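Tyrosinase (PDB 6JUD) probably uses a copper centre and molecular oxygen to convert L-tyrosine and L-dopa into L-dopaquinone. Local coordinates at residues D27-E32 with P171-M176. The protein carries 2 engineered substitutions. Numbering follows the deposited sequence.
Sequences DDWYLE and PILVTM
Y30 and L173 form the dense part of this contact, where the short N-terminal helix 26-31 leans on the loop that leads into strand 178-182. With CG of Y30 anti to the backbone N (chi1 179°), the phenol ring reaches across to the loop and is met on one side by three of its side chains. CG of L173 makes an off-centre CH-pi contact, 4.1 Å from the Y30 ring centroid. M176, whose side chain runs against that of Y30, reaches the same side of the ring as L173 and bends at chi3 (48°), making an oblique Met-aromatic contact with SD 4.6 Å from the Y30 centroid, while CG2 of I172 meets CD2 and CE2 of the same ring. L173 also pushes CD1 against the edge of the W29 indole, and L43 of helix 41-55 touches W29, Y30 and L173.

Polar chemistry takes over at D27. Its OD1 receives the backbone N of I172 on the syn side at 2.8 Å, 19° out of the carboxylate plane. A water donates to that same OD1 and accepts from N of L173, 3.1 Å away, so OD1 holds the amide of I172 directly and that of L173 through the water.

The looser flank belongs to L31, an exposed residue whose CG only grazes CD1 of I172 at 3.9 Å. Here N247 of the second subunit packs on both L31 and I172, and OH of Y30 is hydrogen-bonded to OD2 of D249 of that subunit. Away from the copper site, the contact thus joins apolar packing round the Y30 ring to a hydrogen-bonded carboxylate and carries the tyrosine hydroxyl to the dimer interface; amide and water both donate to OD1, which would be expected to favour the ionised carboxylate.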
# COMPACT_ATOMS: atom_id res chain seq x y z
N ASP B 27 9.12 18.53 -1.79
CA ASP B 27 9.85 17.93 -0.67
C ASP B 27 10.65 18.99 0.07
O ASP B 27 10.67 19.00 1.31
CB ASP B 27 10.77 16.81 -1.13
CG ASP B 27 10.06 15.48 -1.31
OD1 ASP B 27 8.84 15.38 -1.05
OD2 ASP B 27 10.74 14.51 -1.72
N ASP B 28 11.33 19.88 -0.65
CA ASP B 28 12.09 20.91 0.06
C ASP B 28 11.16 21.82 0.87
O ASP B 28 11.48 22.17 2.00
CB ASP B 28 12.91 21.76 -0.90
CG ASP B 28 13.96 20.96 -1.64
OD1 ASP B 28 14.51 19.99 -1.08
OD2 ASP B 28 14.25 21.32 -2.80
N TRP B 29 10.05 22.17 0.25
CA TRP B 29 9.05 23.05 0.87
C TRP B 29 8.49 22.40 2.13
O TRP B 29 8.26 23.05 3.15
CB TRP B 29 7.95 23.35 -0.14
CG TRP B 29 6.76 24.12 0.32
CD1 TRP B 29 6.66 25.48 0.48
CD2 TRP B 29 5.47 23.59 0.67
NE1 TRP B 29 5.41 25.83 0.92
CE2 TRP B 29 4.66 24.68 1.05
CE3 TRP B 29 4.94 22.30 0.72
CZ2 TRP B 29 3.34 24.53 1.46
CZ3 TRP B 29 3.63 22.15 1.12
CH2 TRP B 29 2.84 23.25 1.49
N TYR B 30 8.25 21.09 2.03
CA TYR B 30 7.70 20.37 3.18
C TYR B 30 8.75 20.25 4.28
O TYR B 30 8.50 20.48 5.46
CB TYR B 30 7.16 18.99 2.77
CG TYR B 30 6.62 18.29 4.02
CD1 TYR B 30 5.49 18.80 4.65
CD2 TYR B 30 7.26 17.20 4.58
CE1 TYR B 30 4.98 18.20 5.79
CE2 TYR B 30 6.76 16.61 5.73
CZ TYR B 30 5.63 17.11 6.33
OH TYR B 30 5.14 16.51 7.47
N LEU B 31 9.96 19.88 3.86
CA LEU B 31 11.01 19.66 4.84
C LEU B 31 11.34 20.92 5.61
O LEU B 31 11.73 20.83 6.78
CB LEU B 31 12.26 19.08 4.17
CG LEU B 31 12.14 17.60 3.81
CD1 LEU B 31 13.19 17.19 2.79
CD2 LEU B 31 12.21 16.73 5.06
N GLU B 32 11.18 22.11 5.01
CA GLU B 32 11.52 23.31 5.79
C GLU B 32 10.34 23.69 6.68
O GLU B 32 10.37 24.67 7.42
CB GLU B 32 11.98 24.47 4.94
CG GLU B 32 11.14 24.93 3.76
CD GLU B 32 11.98 25.70 2.76
OE1 GLU B 32 13.17 25.95 3.09
OE2 GLU B 32 11.49 26.05 1.67
N PRO B 171 6.51 12.41 -3.67
CA PRO B 171 6.77 13.39 -2.60
C PRO B 171 6.43 12.83 -1.23
O PRO B 171 5.46 12.10 -1.03
CB PRO B 171 5.80 14.53 -2.92
CG PRO B 171 5.52 14.38 -4.37
CD PRO B 171 5.54 12.91 -4.66
N ILE B 172 7.21 13.21 -0.23
CA ILE B 172 6.90 12.84 1.15
C ILE B 172 5.44 13.07 1.51
O ILE B 172 4.77 12.19 2.05
CB ILE B 172 7.79 13.65 2.11
CG1 ILE B 172 9.28 13.40 1.93
CG2 ILE B 172 7.36 13.37 3.55
CD1 ILE B 172 10.19 14.45 2.55
N LEU B 173 4.94 14.27 1.23
CA LEU B 173 3.58 14.64 1.59
C LEU B 173 2.52 13.76 0.93
O LEU B 173 1.47 13.52 1.52
CB LEU B 173 3.28 16.08 1.18
CG LEU B 173 3.28 17.12 2.29
CD1 LEU B 173 2.95 18.48 1.68
CD2 LEU B 173 2.29 16.74 3.39
N VAL B 174 2.79 13.31 -0.29
CA VAL B 174 1.81 12.47 -1.00
C VAL B 174 1.67 11.13 -0.30
O VAL B 174 0.65 10.44 -0.44
CB VAL B 174 2.22 12.35 -2.48
CG1 VAL B 174 1.53 11.22 -3.20
CG2 VAL B 174 1.92 13.68 -3.18
N THR B 175 2.68 10.73 0.49
CA THR B 175 2.64 9.43 1.13
C THR B 175 2.17 9.45 2.58
O THR B 175 2.21 8.43 3.28
CB THR B 175 4.03 8.75 1.07
OG1 THR B 175 4.95 9.43 1.93
CG2 THR B 175 4.56 8.80 -0.35
N MET B 176 1.70 10.59 3.07
CA MET B 176 1.21 10.77 4.43
C MET B 176 -0.31 10.85 4.48
O MET B 176 -0.90 11.80 3.96
CB MET B 176 1.80 12.07 5.01
CG MET B 176 3.31 12.01 5.22
SD MET B 176 4.00 13.66 5.51
CE MET B 176 2.87 14.29 6.75
O HOH W 1 6.70 16.54 0.13